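Long-range contact in sialidase B (Streptococcus pneumoniae serotype 4, PDB 4XJW), which cleaves terminal sialic acids from glycoconjugates as an intramolecular trans-sialidase of glycoside hydrolase family 33: residues Ala317-Ser322 against Lys446-Tyr451. The protein carries 1 engineered substitution. Sequence-based numbering, arbitrary orientation.
Sequences ANKADS and KHNGTY
One face of the N448 amide is covered by the aliphatic part of K319: CD of K319 lies 3.4 Å from ND2 of N448, and the two side chains run alongside each other in the same direction. At the nitrogen edge, ND2 of N448 donates to OH of Y451 at 2.9 Å, almost in the amide plane, and also to OD1 of N419, so two acceptors fix the amide's rotation. The Y451 ring has G449 O above the margin of one face, while at its hydroxyl edge K319 crosses roughly perpendicularly, with CE 3.4 Å from OH. K319 reaches this place with CG beside its own backbone N (chi1 -58°); further bends at chi2 and chi4 then turn NZ back to A317 O, 2.8 Å away, and N314 O. The contact illustrates how a sialidase beta-propeller can carry an inserted structure: residues 446-451 lead into propeller strand 451-459, whereas 317-322 precede strand 324-327 of a separate antiparallel sheet. N318 to D321 form a type I beta turn, and N318 OD1 accepts from A320 N to make an Asx turn. The turn presents K319 O to N448 N, a 3.1 Å hydrogen bond that approaches from above the carbonyl plane. Beyond it the backbones are linked by CA-H...O contacts, including a reciprocal pair between A320 and K446, while D321 N is buried without a partner. The side chain of Y451 comes within about 7 Å of that of E503, a predicted active-site residue, and its ring meets that of Y471.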
loop_
_atom_site.group_PDB
_atom_site.type_symbol
_atom_site.label_atom_id
_atom_site.label_comp_id
_atom_site.label_asym_id
_atom_site.label_seq_id
_atom_site.Cartn_x
_atom_site.Cartn_y
_atom_site.Cartn_z
ATOM N N ALA A 317 -21.152 -3.877 -5.280
ATOM C CA ALA A 317 -21.885 -2.647 -5.000
ATOM C C ALA A 317 -22.989 -2.454 -6.031
ATOM O O ALA A 317 -22.755 -2.629 -7.225
ATOM C CB ALA A 317 -20.941 -1.453 -5.010
ATOM N N ASN A 318 -24.182 -2.090 -5.566
ATOM C CA ASN A 318 -25.307 -1.824 -6.461
ATOM C C ASN A 318 -25.011 -0.625 -7.356
ATOM O O ASN A 318 -24.988 0.512 -6.889
ATOM C CB ASN A 318 -26.577 -1.572 -5.640
ATOM C CG ASN A 318 -27.841 -1.530 -6.495
ATOM O OD1 ASN A 318 -27.803 -1.231 -7.689
ATOM N ND2 ASN A 318 -28.974 -1.813 -5.869
ATOM N N LYS A 319 -24.810 -0.888 -8.645
ATOM C CA LYS A 319 -24.401 0.154 -9.587
ATOM C C LYS A 319 -25.546 1.082 -9.976
ATOM O O LYS A 319 -25.310 2.156 -10.527
ATOM C CB LYS A 319 -23.801 -0.476 -10.849
ATOM C CG LYS A 319 -22.607 -1.383 -10.590
ATOM C CD LYS A 319 -21.493 -0.629 -9.875
ATOM C CE LYS A 319 -20.251 -1.494 -9.721
ATOM N NZ LYS A 319 -20.518 -2.701 -8.894
ATOM N N ALA A 320 -26.779 0.671 -9.685
ATOM C CA ALA A 320 -27.959 1.417 -10.130
ATOM C C ALA A 320 -28.720 2.091 -8.990
ATOM O O ALA A 320 -29.925 2.352 -9.100
ATOM C CB ALA A 320 -28.891 0.499 -10.911
ATOM N N ASP A 321 -28.016 2.381 -7.899
ATOM C CA ASP A 321 -28.635 3.002 -6.739
ATOM C C ASP A 321 -27.612 3.877 -6.023
ATOM O O ASP A 321 -26.535 3.399 -5.671
ATOM C CB ASP A 321 -29.146 1.924 -5.783
ATOM C CG ASP A 321 -30.206 2.434 -4.838
ATOM O OD1 ASP A 321 -30.142 3.614 -4.436
ATOM O OD2 ASP A 321 -31.104 1.639 -4.486
ATOM N N SER A 322 -27.957 5.144 -5.812
ATOM C CA SER A 322 -27.062 6.100 -5.157
ATOM C C SER A 322 -27.104 5.967 -3.645
ATOM O O SER A 322 -26.187 6.405 -2.944
ATOM C CB SER A 322 -27.458 7.528 -5.529
ATOM O OG SER A 322 -28.659 7.901 -4.874
ATOM N N LYS A 446 -30.234 6.887 -9.503
ATOM C CA LYS A 446 -30.045 5.530 -10.008
ATOM C C LYS A 446 -28.613 5.224 -10.443
ATOM O O LYS A 446 -28.386 4.486 -11.400
ATOM C CB LYS A 446 -31.000 5.264 -11.167
ATOM C CG LYS A 446 -32.426 4.972 -10.748
ATOM C CD LYS A 446 -33.196 4.351 -11.907
ATOM C CE LYS A 446 -33.528 5.392 -12.961
ATOM N NZ LYS A 446 -34.548 6.356 -12.451
ATOM N N HIS A 447 -27.646 5.785 -9.727
ATOM C CA HIS A 447 -26.240 5.591 -10.068
ATOM C C HIS A 447 -25.421 5.525 -8.786
ATOM O O HIS A 447 -25.569 6.369 -7.912
ATOM C CB HIS A 447 -25.754 6.752 -10.942
ATOM C CG HIS A 447 -24.452 6.490 -11.635
ATOM N ND1 HIS A 447 -23.254 6.379 -10.964
ATOM C CD2 HIS A 447 -24.161 6.340 -12.951
ATOM C CE1 HIS A 447 -22.282 6.153 -11.833
ATOM N NE2 HIS A 447 -22.807 6.131 -13.045
ATOM N N ASN A 448 -24.568 4.515 -8.665
ATOM C CA ASN A 448 -23.717 4.394 -7.485
ATOM C C ASN A 448 -22.734 5.553 -7.398
ATOM O O ASN A 448 -22.601 6.329 -8.343
ATOM C CB ASN A 448 -22.977 3.051 -7.491
ATOM C CG ASN A 448 -21.970 2.937 -8.614
ATOM O OD1 ASN A 448 -22.209 3.395 -9.730
ATOM N ND2 ASN A 448 -20.826 2.318 -8.324
ATOM N N GLY A 449 -22.055 5.680 -6.262
ATOM C CA GLY A 449 -21.061 6.726 -6.107
ATOM C C GLY A 449 -19.973 6.579 -7.152
ATOM O O GLY A 449 -19.714 5.475 -7.657
ATOM N N THR A 450 -19.352 7.696 -7.510
ATOM C CA THR A 450 -18.148 7.637 -8.320
ATOM C C THR A 450 -17.034 7.164 -7.391
ATOM O O THR A 450 -17.221 7.109 -6.173
ATOM C CB THR A 450 -17.793 8.998 -8.922
ATOM O OG1 THR A 450 -17.612 9.968 -7.878
ATOM C CG2 THR A 450 -18.904 9.474 -9.872
ATOM N N TYR A 451 -15.894 6.813 -7.971
ATOM C CA TYR A 451 -14.800 6.237 -7.200
ATOM C C TYR A 451 -13.699 7.274 -7.049
ATOM O O TYR A 451 -13.205 7.806 -8.046
ATOM C CB TYR A 451 -14.263 4.996 -7.902
ATOM C CG TYR A 451 -15.338 4.009 -8.303
ATOM C CD1 TYR A 451 -16.049 3.301 -7.347
ATOM C CD2 TYR A 451 -15.641 3.797 -9.642
ATOM C CE1 TYR A 451 -17.037 2.398 -7.713
ATOM C CE2 TYR A 451 -16.617 2.900 -10.019
ATOM C CZ TYR A 451 -17.311 2.204 -9.052
ATOM O OH TYR A 451 -18.291 1.311 -9.443
#